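RRNA N-glycosidase (Bougainvillea spectabilis, PDB 3CTK) is a single-chain ribosome-inactivating protein with the mixed alpha/beta fold of that toxin family. Local coordinates at residues Thr29-Leu34 with Asp203-Ser208; Pro35-Thr40 with Met241-Phe246; Lys45-Val50 with Ala63-Asp68. One frame throughout, in Å; residues are numbered along the deposited sequence.

How the contacts relate
The first segments of contacts 1 and 2, 29-34 and 35-40, follow one another along the loop between helix 14-25 and strand 47-53, and the contact centres lie about 9 Å apart. Val-31 joins them, its CG1 packing 3.4 Å from Leu-244 CD1 and 3.6 Å from Val-36 CG2. Contact 2 also touches contact 3, about 12 Å away between centres: Thr-37 OG1 sits 2.9 Å from Thr-67 O, a probable hydrogen bond. Through these touches contact 2 bridges the sheet and the helix 198-208 region. Contacts 1 and 3 do not meet; their centres are about 21 Å apart and their nearest atoms about 10 Å. In sequence contact 3 is nested inside the loops closed by the other two.

Contact 1: residues Thr29-Leu34 with Asp203-Ser208; sequences TPVCQL and DAIHKS
With chi1 at 67°, Val-31 holds CG1 between its own backbone N and carbonyl carbon, while a chi1 of -87° swings the ring of His-206 back to meet it, although the CB of the histidine points away from the loop. The two side chains cross at about a right angle. CG1 of Val-31 lies over one face of the imidazole, 4.1 Å from the ring centroid of His-206, in a CH-pi contact. At the ring edge, in its plane, a water makes a weak bond of 3.4 Å to His-206 NE2; the same water donates to Thr-29 O at 2.8 Å, linking loop and helix. Residues Val-31 to Leu-34 form a type I' beta turn, with Cys-32 and Gln-33 at its corner and backbone bonds in both directions between Val-31 and Leu-34. This turn belongs to the loop after helix 14-25 and rests on the C-terminal part of helix 198-208. Cys-32 makes the covalent tie, through its disulfide to Cys-212. Cys-32 SG also packs 3.9 Å from Ile-205 CG2 and lies 3.8 Å from Ser-208 OG, a hydroxyl that donates back to the helix at Ile-205 O, 2.7 Å away. Farther along the isoleucine, its CD1 meets Leu-34 CD1 at 4.3 Å.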
loop_
_atom_site.group_PDB
_atom_site.type_symbol
_atom_site.label_atom_id
_atom_site.label_comp_id
_atom_site.label_asym_id
_atom_site.label_seq_id
_atom_site.Cartn_x
_atom_site.Cartn_y
_atom_site.Cartn_z
ATOM N N THR A 29 1.873 -18.111 8.726
ATOM C CA THR A 29 1.169 -18.682 9.869
ATOM C C THR A 29 0.628 -17.545 10.730
ATOM O O THR A 29 1.373 -16.651 11.120
ATOM C CB THR A 29 2.112 -19.540 10.728
ATOM O OG1 THR A 29 2.631 -20.613 9.933
ATOM C CG2 THR A 29 1.365 -20.111 11.927
ATOM N N PRO A 30 -0.680 -17.560 11.030
ATOM C CA PRO A 30 -1.281 -16.506 11.852
ATOM C C PRO A 30 -0.631 -16.392 13.228
ATOM O O PRO A 30 -0.143 -17.378 13.777
ATOM C CB PRO A 30 -2.742 -16.941 11.961
ATOM C CG PRO A 30 -2.964 -17.734 10.711
ATOM C CD PRO A 30 -1.698 -18.540 10.611
ATOM N N VAL A 31 -0.625 -15.181 13.775
ATOM C CA VAL A 31 -0.073 -14.947 15.103
ATOM C C VAL A 31 -1.084 -14.067 15.832
ATOM O O VAL A 31 -1.569 -13.076 15.282
ATOM C CB VAL A 31 1.316 -14.252 15.044
ATOM C CG1 VAL A 31 1.186 -12.835 14.518
ATOM C CG2 VAL A 31 1.947 -14.249 16.424
ATOM N N CYS A 32 -1.413 -14.452 17.061
ATOM C CA CYS A 32 -2.395 -13.732 17.864
ATOM C C CYS A 32 -3.682 -13.490 17.062
ATOM O O CYS A 32 -4.273 -12.404 17.107
ATOM C CB CYS A 32 -1.816 -12.402 18.369
ATOM S SG CYS A 32 -0.327 -12.555 19.424
ATOM N N GLN A 33 -4.102 -14.519 16.324
ATOM C CA GLN A 33 -5.322 -14.471 15.518
ATOM C C GLN A 33 -5.327 -13.409 14.420
ATOM O O GLN A 33 -6.392 -12.930 14.023
ATOM C CB GLN A 33 -6.535 -14.265 16.427
ATOM C CG GLN A 33 -6.774 -15.406 17.396
ATOM C CD GLN A 33 -7.920 -15.127 18.348
ATOM O OE1 GLN A 33 -7.835 -14.244 19.205
ATOM N NE2 GLN A 33 -9.001 -15.874 18.197
ATOM N N LEU A 34 -4.141 -13.051 13.937
ATOM C CA LEU A 34 -3.996 -12.054 12.878
ATOM C C LEU A 34 -3.218 -12.644 11.700
ATOM O O LEU A 34 -2.338 -13.487 11.885
ATOM C CB LEU A 34 -3.246 -10.826 13.407
ATOM C CG LEU A 34 -3.942 -9.964 14.459
ATOM C CD1 LEU A 34 -2.941 -8.977 15.049
ATOM C CD2 LEU A 34 -5.110 -9.225 13.827
ATOM N N ASP A 203 6.697 -6.869 14.658
ATOM C CA ASP A 203 7.681 -7.608 15.447
ATOM C C ASP A 203 7.265 -7.658 16.916
ATOM O O ASP A 203 7.473 -8.665 17.592
ATOM C CB ASP A 203 9.070 -6.969 15.329
ATOM C CG ASP A 203 9.679 -7.136 13.945
ATOM O OD1 ASP A 203 9.397 -8.161 13.284
ATOM O OD2 ASP A 203 10.452 -6.249 13.523
ATOM N N ALA A 204 6.680 -6.570 17.405
ATOM C CA ALA A 204 6.233 -6.503 18.795
ATOM C C ALA A 204 5.137 -7.529 19.063
ATOM O O ALA A 204 5.128 -8.191 20.102
ATOM C CB ALA A 204 5.719 -5.107 19.108
ATOM N N ILE A 205 4.202 -7.650 18.129
ATOM C CA ILE A 205 3.116 -8.604 18.295
ATOM C C ILE A 205 3.663 -10.025 18.226
ATOM O O ILE A 205 3.244 -10.892 18.988
ATOM C CB ILE A 205 2.012 -8.370 17.236
ATOM C CG1 ILE A 205 1.383 -6.990 17.476
ATOM C CG2 ILE A 205 0.939 -9.468 17.330
ATOM C CD1 ILE A 205 0.335 -6.570 16.453
ATOM N N HIS A 206 4.616 -10.266 17.331
ATOM C CA HIS A 206 5.212 -11.596 17.227
ATOM C C HIS A 206 5.921 -11.971 18.524
ATOM O O HIS A 206 5.843 -13.112 18.984
ATOM C CB HIS A 206 6.221 -11.654 16.082
ATOM C CG HIS A 206 5.612 -11.988 14.758
ATOM N ND1 HIS A 206 5.529 -11.082 13.723
ATOM C CD2 HIS A 206 5.074 -13.140 14.296
ATOM C CE1 HIS A 206 4.968 -11.664 12.678
ATOM N NE2 HIS A 206 4.684 -12.912 12.998
ATOM N N LYS A 207 6.622 -11.008 19.108
ATOM C CA LYS A 207 7.351 -11.254 20.347
ATOM C C LYS A 207 6.411 -11.572 21.510
ATOM O O LYS A 207 6.783 -12.298 22.433
ATOM C CB LYS A 207 8.215 -10.035 20.698
ATOM C CG LYS A 207 9.079 -10.228 21.936
ATOM C CD LYS A 207 9.880 -8.973 22.264
ATOM C CE LYS A 207 10.681 -9.159 23.542
ATOM N NZ LYS A 207 11.376 -7.908 23.954
ATOM N N SER A 208 5.194 -11.039 21.458
ATOM C CA SER A 208 4.214 -11.264 22.519
ATOM C C SER A 208 3.575 -12.649 22.441
ATOM O O SER A 208 2.962 -13.103 23.403
ATOM C CB SER A 208 3.102 -10.212 22.460
ATOM O OG SER A 208 2.163 -10.506 21.435
HETATM O O HOH W 1 4.023 -16.011 11.886
#

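Contact 2: residues Pro35-Thr40 with Met241-Phe246; sequences PVTLQT and MGILKF
Val-36 and Leu-244 pair as a single beta bridge between two irregular chains running in roughly the same direction, 31° apart: the loop leading to strand 47-53 and the C-terminal tail that follows helix 234-237. Leu-244 does both halves of the bonding. Its N donates to Pro-35 O at 2.9 Å, and its O takes the N-H of Thr-37 at 3.0 Å.

The buried part of the contact surrounds this bridge. On one side CG1 of Val-36 reaches past the bridge to Phe-246 CA at 3.7 Å. On the other, Thr-37 CG2 meets Ile-243 CD1 at 3.6 Å, the two side chains crossing at about a right angle, while Ile-243 CG1 packs against Pro-35 CB. The hydroxyl of Thr-37, turned between its backbone N and carbonyl carbon (chi1 65°), is shared: OG1 accepts a weak, bent bond from Phe-246 N, 3.1 Å long, and is hydrogen-bonded to Thr-67 O of the neighbouring hairpin.

Beyond Thr-37, toward solvent, no backbone-to-backbone bond joins the two segments, and the contact is carried largely by Gln-39 and Phe-246. The phenyl ring of Phe-246 has Lys-245 CG over one face and the exposed Gln-39 over the opposite one. Gln-39 CB makes a CH-pi contact, 3.6 Å from the Phe-246 ring centroid, and the rest of its extended chain runs along the CD2-CE2 side of that face. At its end the amide is stacked on the ring with the planes 21° apart, placing Gln-39 NE2 3.5 Å from Phe-246 CE2.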
loop_
_atom_site.group_PDB
_atom_site.type_symbol
_atom_site.label_atom_id
_atom_site.label_comp_id
_atom_site.label_asym_id
_atom_site.label_seq_id
_atom_site.Cartn_x
_atom_site.Cartn_y
_atom_site.Cartn_z
ATOM N N PRO A 35 -3.543 -12.215 10.470
ATOM C CA PRO A 35 -2.874 -12.692 9.256
ATOM C C PRO A 35 -1.417 -12.215 9.260
ATOM O O PRO A 35 -1.098 -11.199 9.881
ATOM C CB PRO A 35 -3.686 -12.044 8.131
ATOM C CG PRO A 35 -5.020 -11.754 8.779
ATOM C CD PRO A 35 -4.614 -11.268 10.131
ATOM N N VAL A 36 -0.544 -12.950 8.574
ATOM C CA VAL A 36 0.876 -12.608 8.504
ATOM C C VAL A 36 1.399 -12.893 7.094
ATOM O O VAL A 36 0.976 -13.861 6.458
ATOM C CB VAL A 36 1.697 -13.453 9.522
ATOM C CG1 VAL A 36 3.175 -13.069 9.458
ATOM C CG2 VAL A 36 1.148 -13.258 10.929
ATOM N N THR A 37 2.300 -12.049 6.597
ATOM C CA THR A 37 2.867 -12.261 5.264
ATOM C C THR A 37 4.027 -13.257 5.348
ATOM O O THR A 37 4.504 -13.575 6.437
ATOM C CB THR A 37 3.421 -10.949 4.636
ATOM O OG1 THR A 37 4.525 -10.471 5.413
ATOM C CG2 THR A 37 2.343 -9.874 4.574
ATOM N N LEU A 38 4.464 -13.754 4.193
ATOM C CA LEU A 38 5.594 -14.682 4.121
ATOM C C LEU A 38 6.850 -13.885 3.765
ATOM O O LEU A 38 6.795 -12.994 2.919
ATOM C CB LEU A 38 5.365 -15.734 3.032
ATOM C CG LEU A 38 4.584 -17.004 3.348
ATOM C CD1 LEU A 38 4.489 -17.862 2.093
ATOM C CD2 LEU A 38 5.285 -17.768 4.457
ATOM N N GLN A 39 7.977 -14.206 4.398
ATOM C CA GLN A 39 9.226 -13.501 4.118
ATOM C C GLN A 39 9.783 -13.870 2.746
ATOM O O GLN A 39 10.329 -13.021 2.047
ATOM C CB GLN A 39 10.270 -13.805 5.192
ATOM C CG GLN A 39 11.602 -13.102 4.952
ATOM C CD GLN A 39 12.558 -13.250 6.116
ATOM O OE1 GLN A 39 12.523 -14.240 6.840
ATOM N NE2 GLN A 39 13.434 -12.268 6.289
ATOM N N THR A 40 9.663 -15.140 2.374
ATOM C CA THR A 40 10.135 -15.592 1.068
ATOM C C THR A 40 9.065 -16.463 0.432
ATOM O O THR A 40 8.298 -17.142 1.119
ATOM C CB THR A 40 11.459 -16.405 1.151
ATOM O OG1 THR A 40 11.242 -17.619 1.878
ATOM C CG2 THR A 40 12.546 -15.590 1.828
ATOM N N MET A 241 -5.083 -3.454 13.264
ATOM C CA MET A 241 -4.282 -4.251 12.331
ATOM C C MET A 241 -5.049 -5.055 11.286
ATOM O O MET A 241 -6.054 -5.701 11.593
ATOM C CB MET A 241 -3.382 -5.212 13.108
ATOM C CG MET A 241 -2.469 -4.546 14.120
ATOM S SD MET A 241 -1.509 -3.175 13.433
ATOM C CE MET A 241 -0.381 -4.027 12.330
ATOM N N GLY A 242 -4.549 -5.014 10.052
ATOM C CA GLY A 242 -5.157 -5.753 8.957
ATOM C C GLY A 242 -4.344 -7.005 8.653
ATOM O O GLY A 242 -4.893 -8.096 8.488
ATOM N N ILE A 243 -3.031 -6.840 8.558
ATOM C CA ILE A 243 -2.122 -7.962 8.308
ATOM C C ILE A 243 -0.735 -7.556 8.801
ATOM O O ILE A 243 -0.312 -6.410 8.615
ATOM C CB ILE A 243 -2.061 -8.353 6.802
ATOM C CG1 ILE A 243 -1.122 -9.550 6.619
ATOM C CG2 ILE A 243 -1.579 -7.179 5.964
ATOM C CD1 ILE A 243 -1.191 -10.192 5.236
ATOM N N LEU A 244 -0.047 -8.494 9.449
ATOM C CA LEU A 244 1.284 -8.242 9.996
ATOM C C LEU A 244 2.415 -8.663 9.074
ATOM O O LEU A 244 2.246 -9.514 8.198
ATOM C CB LEU A 244 1.468 -8.981 11.326
ATOM C CG LEU A 244 0.434 -8.771 12.438
ATOM C CD1 LEU A 244 0.871 -9.538 13.678
ATOM C CD2 LEU A 244 0.291 -7.296 12.748
ATOM N N LYS A 245 3.582 -8.066 9.291
ATOM C CA LYS A 245 4.763 -8.403 8.512
ATOM C C LYS A 245 5.312 -9.717 9.051
ATOM O O LYS A 245 5.143 -10.037 10.230
ATOM C CB LYS A 245 5.824 -7.305 8.638
ATOM C CG LYS A 245 7.107 -7.573 7.831
ATOM C CD LYS A 245 8.142 -6.459 8.008
ATOM C CE LYS A 245 8.806 -6.504 9.375
ATOM N NZ LYS A 245 9.620 -7.741 9.559
ATOM N N PHE A 246 5.959 -10.473 8.171
ATOM C CA PHE A 246 6.550 -11.763 8.513
ATOM C C PHE A 246 7.507 -11.667 9.695
ATOM O O PHE A 246 7.895 -10.561 10.081
ATOM C CB PHE A 246 7.332 -12.317 7.319
ATOM C CG PHE A 246 8.392 -11.376 6.793
ATOM C CD1 PHE A 246 8.159 -10.601 5.655
ATOM C CD2 PHE A 246 9.612 -11.238 7.453
ATOM C CE1 PHE A 246 9.126 -9.699 5.184
ATOM C CE2 PHE A 246 10.587 -10.336 6.990
ATOM C CZ PHE A 246 10.342 -9.564 5.854
#

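Contact 3: residues Lys45-Val50 with Ala63-Asp68; sequences KRFVLV and AIDVTD
Arg-46 grips the carboxylate of Asp-65 side-on, using two nitrogens for two oxygens. Arg-46 NE donates to Asp-65 OD1 at 2.8 Å; the oxygen lies in the guanidinium plane, yet the nitrogen approaches it from above the carboxylate plane. Arg-46 NH2 reaches Asp-65 OD2 on the syn side at 2.9 Å, but that oxygen is tilted out of the guanidinium plane. This goes with the turn between the two flat groups, whose planes are 53° apart. A bend at chi2 (61°) brings the arginine tip round to the aspartate.

OD1 of Asp-65 takes two further bonds, from the hydroxyl of Thr-67 above the carboxylate plane (OG1, 2.7 Å) and from the backbone N of Thr-67 on the anti side. The latter makes an Asx turn just where the strand ends. Three donors on OD1, with Arg-46 NH2 on OD2, should hold the carboxylate's rotation, and the extra bonds would be expected to stabilise its negative charge.

Beside the salt bridge, the ring of Phe-47 has Arg-46 CG over one face and turns its edge to the backbone of Ile-64. On the other side of the sheet, Val-48 and Ile-64 lie side by side and point the same way, with Val-48 CG1 3.7 Å from Ile-64 CB; helix 14-25 packs against this valine.

Between the strands, Val-48 and Ile-64 exchange two backbone bonds as a hydrogen-bonded pair, Val-48 N to Ile-64 O and Ile-64 N to Val-48 O, each 3.0 Å. Phe-47 with Asp-65 and Leu-49 with Ala-63 are the flanking non-hydrogen-bonded pairs. This is the register of an antiparallel beta hairpin, here strands 47-53 and 59-65 within the mixed sheet of the ribosome-inactivating protein fold.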
loop_
_atom_site.group_PDB
_atom_site.type_symbol
_atom_site.label_atom_id
_atom_site.label_comp_id
_atom_site.label_asym_id
_atom_site.label_seq_id
_atom_site.Cartn_x
_atom_site.Cartn_y
_atom_site.Cartn_z
ATOM N N LYS A 45 4.790 -16.664 -7.369
ATOM C CA LYS A 45 3.703 -16.259 -6.483
ATOM C C LYS A 45 4.120 -15.029 -5.687
ATOM O O LYS A 45 3.448 -14.630 -4.729
ATOM C CB LYS A 45 3.357 -17.395 -5.519
ATOM C CG LYS A 45 2.804 -18.642 -6.202
ATOM C CD LYS A 45 2.369 -19.691 -5.188
ATOM C CE LYS A 45 3.548 -20.208 -4.380
ATOM N NZ LYS A 45 3.150 -21.311 -3.457
ATOM N N ARG A 46 5.221 -14.422 -6.116
ATOM C CA ARG A 46 5.798 -13.260 -5.458
ATOM C C ARG A 46 4.987 -11.966 -5.530
ATOM O O ARG A 46 5.124 -11.111 -4.657
ATOM C CB ARG A 46 7.211 -13.028 -6.013
ATOM C CG ARG A 46 8.001 -11.885 -5.376
ATOM C CD ARG A 46 8.245 -12.091 -3.880
ATOM N NE ARG A 46 9.051 -11.005 -3.327
ATOM C CZ ARG A 46 10.371 -10.911 -3.453
ATOM N NH1 ARG A 46 11.049 -11.849 -4.104
ATOM N NH2 ARG A 46 11.013 -9.863 -2.954
ATOM N N PHE A 47 4.145 -11.815 -6.549
ATOM C CA PHE A 47 3.368 -10.583 -6.683
ATOM C C PHE A 47 1.867 -10.758 -6.845
ATOM O O PHE A 47 1.389 -11.798 -7.292
ATOM C CB PHE A 47 3.865 -9.759 -7.882
ATOM C CG PHE A 47 5.332 -9.454 -7.853
ATOM C CD1 PHE A 47 6.225 -10.199 -8.618
ATOM C CD2 PHE A 47 5.825 -8.437 -7.045
ATOM C CE1 PHE A 47 7.593 -9.934 -8.576
ATOM C CE2 PHE A 47 7.189 -8.164 -6.994
ATOM C CZ PHE A 47 8.075 -8.916 -7.763
ATOM N N VAL A 48 1.128 -9.721 -6.462
ATOM C CA VAL A 48 -0.317 -9.701 -6.633
ATOM C C VAL A 48 -0.559 -8.429 -7.434
ATOM O O VAL A 48 0.084 -7.408 -7.192
ATOM C CB VAL A 48 -1.085 -9.636 -5.285
ATOM C CG1 VAL A 48 -0.642 -8.436 -4.472
ATOM C CG2 VAL A 48 -2.589 -9.571 -5.553
ATOM N N LEU A 49 -1.461 -8.496 -8.405
ATOM C CA LEU A 49 -1.750 -7.340 -9.238
ATOM C C LEU A 49 -3.061 -6.674 -8.828
ATOM O O LEU A 49 -4.055 -7.345 -8.550
ATOM C CB LEU A 49 -1.803 -7.768 -10.709
ATOM C CG LEU A 49 -0.557 -8.527 -11.186
ATOM C CD1 LEU A 49 -0.758 -9.045 -12.605
ATOM C CD2 LEU A 49 0.652 -7.606 -11.117
ATOM N N VAL A 50 -3.047 -5.347 -8.788
ATOM C CA VAL A 50 -4.221 -4.569 -8.412
ATOM C C VAL A 50 -4.640 -3.696 -9.593
ATOM O O VAL A 50 -3.960 -2.728 -9.931
ATOM C CB VAL A 50 -3.914 -3.670 -7.192
ATOM C CG1 VAL A 50 -5.114 -2.784 -6.869
ATOM C CG2 VAL A 50 -3.560 -4.538 -5.991
ATOM N N ALA A 63 1.560 -3.464 -9.317
ATOM C CA ALA A 63 2.164 -4.686 -8.792
ATOM C C ALA A 63 2.616 -4.517 -7.347
ATOM O O ALA A 63 3.304 -3.553 -7.013
ATOM C CB ALA A 63 3.351 -5.090 -9.660
ATOM N N ILE A 64 2.227 -5.467 -6.501
ATOM C CA ILE A 64 2.584 -5.441 -5.085
ATOM C C ILE A 64 3.335 -6.713 -4.678
ATOM O O ILE A 64 2.915 -7.824 -4.997
ATOM C CB ILE A 64 1.318 -5.295 -4.205
ATOM C CG1 ILE A 64 0.683 -3.921 -4.443
ATOM C CG2 ILE A 64 1.669 -5.491 -2.724
ATOM C CD1 ILE A 64 -0.597 -3.684 -3.661
ATOM N N ASP A 65 4.449 -6.527 -3.977
ATOM C CA ASP A 65 5.289 -7.622 -3.484
ATOM C C ASP A 65 4.533 -8.222 -2.294
ATOM O O ASP A 65 4.322 -7.538 -1.298
ATOM C CB ASP A 65 6.631 -7.042 -3.018
ATOM C CG ASP A 65 7.648 -8.108 -2.650
ATOM O OD1 ASP A 65 7.245 -9.177 -2.155
ATOM O OD2 ASP A 65 8.857 -7.864 -2.840
ATOM N N VAL A 66 4.135 -9.489 -2.381
ATOM C CA VAL A 66 3.369 -10.088 -1.289
ATOM C C VAL A 66 4.139 -10.313 0.001
ATOM O O VAL A 66 3.534 -10.500 1.060
ATOM C CB VAL A 66 2.724 -11.438 -1.698
ATOM C CG1 VAL A 66 1.868 -11.247 -2.945
ATOM C CG2 VAL A 66 3.803 -12.499 -1.911
ATOM N N THR A 67 5.464 -10.291 -0.064
ATOM C CA THR A 67 6.246 -10.518 1.150
ATOM C C THR A 67 6.229 -9.315 2.089
ATOM O O THR A 67 6.270 -9.479 3.311
ATOM C CB THR A 67 7.719 -10.883 0.822
ATOM O OG1 THR A 67 8.380 -9.759 0.226
ATOM C CG2 THR A 67 7.775 -12.069 -0.138
ATOM N N ASP A 68 6.136 -8.110 1.531
ATOM C CA ASP A 68 6.148 -6.898 2.348
ATOM C C ASP A 68 5.096 -5.848 1.987
ATOM O O ASP A 68 5.092 -4.753 2.552
ATOM C CB ASP A 68 7.538 -6.255 2.288
ATOM C CG ASP A 68 8.032 -6.059 0.858
ATOM O OD1 ASP A 68 7.187 -6.007 -0.061
ATOM O OD2 ASP A 68 9.262 -5.947 0.656
#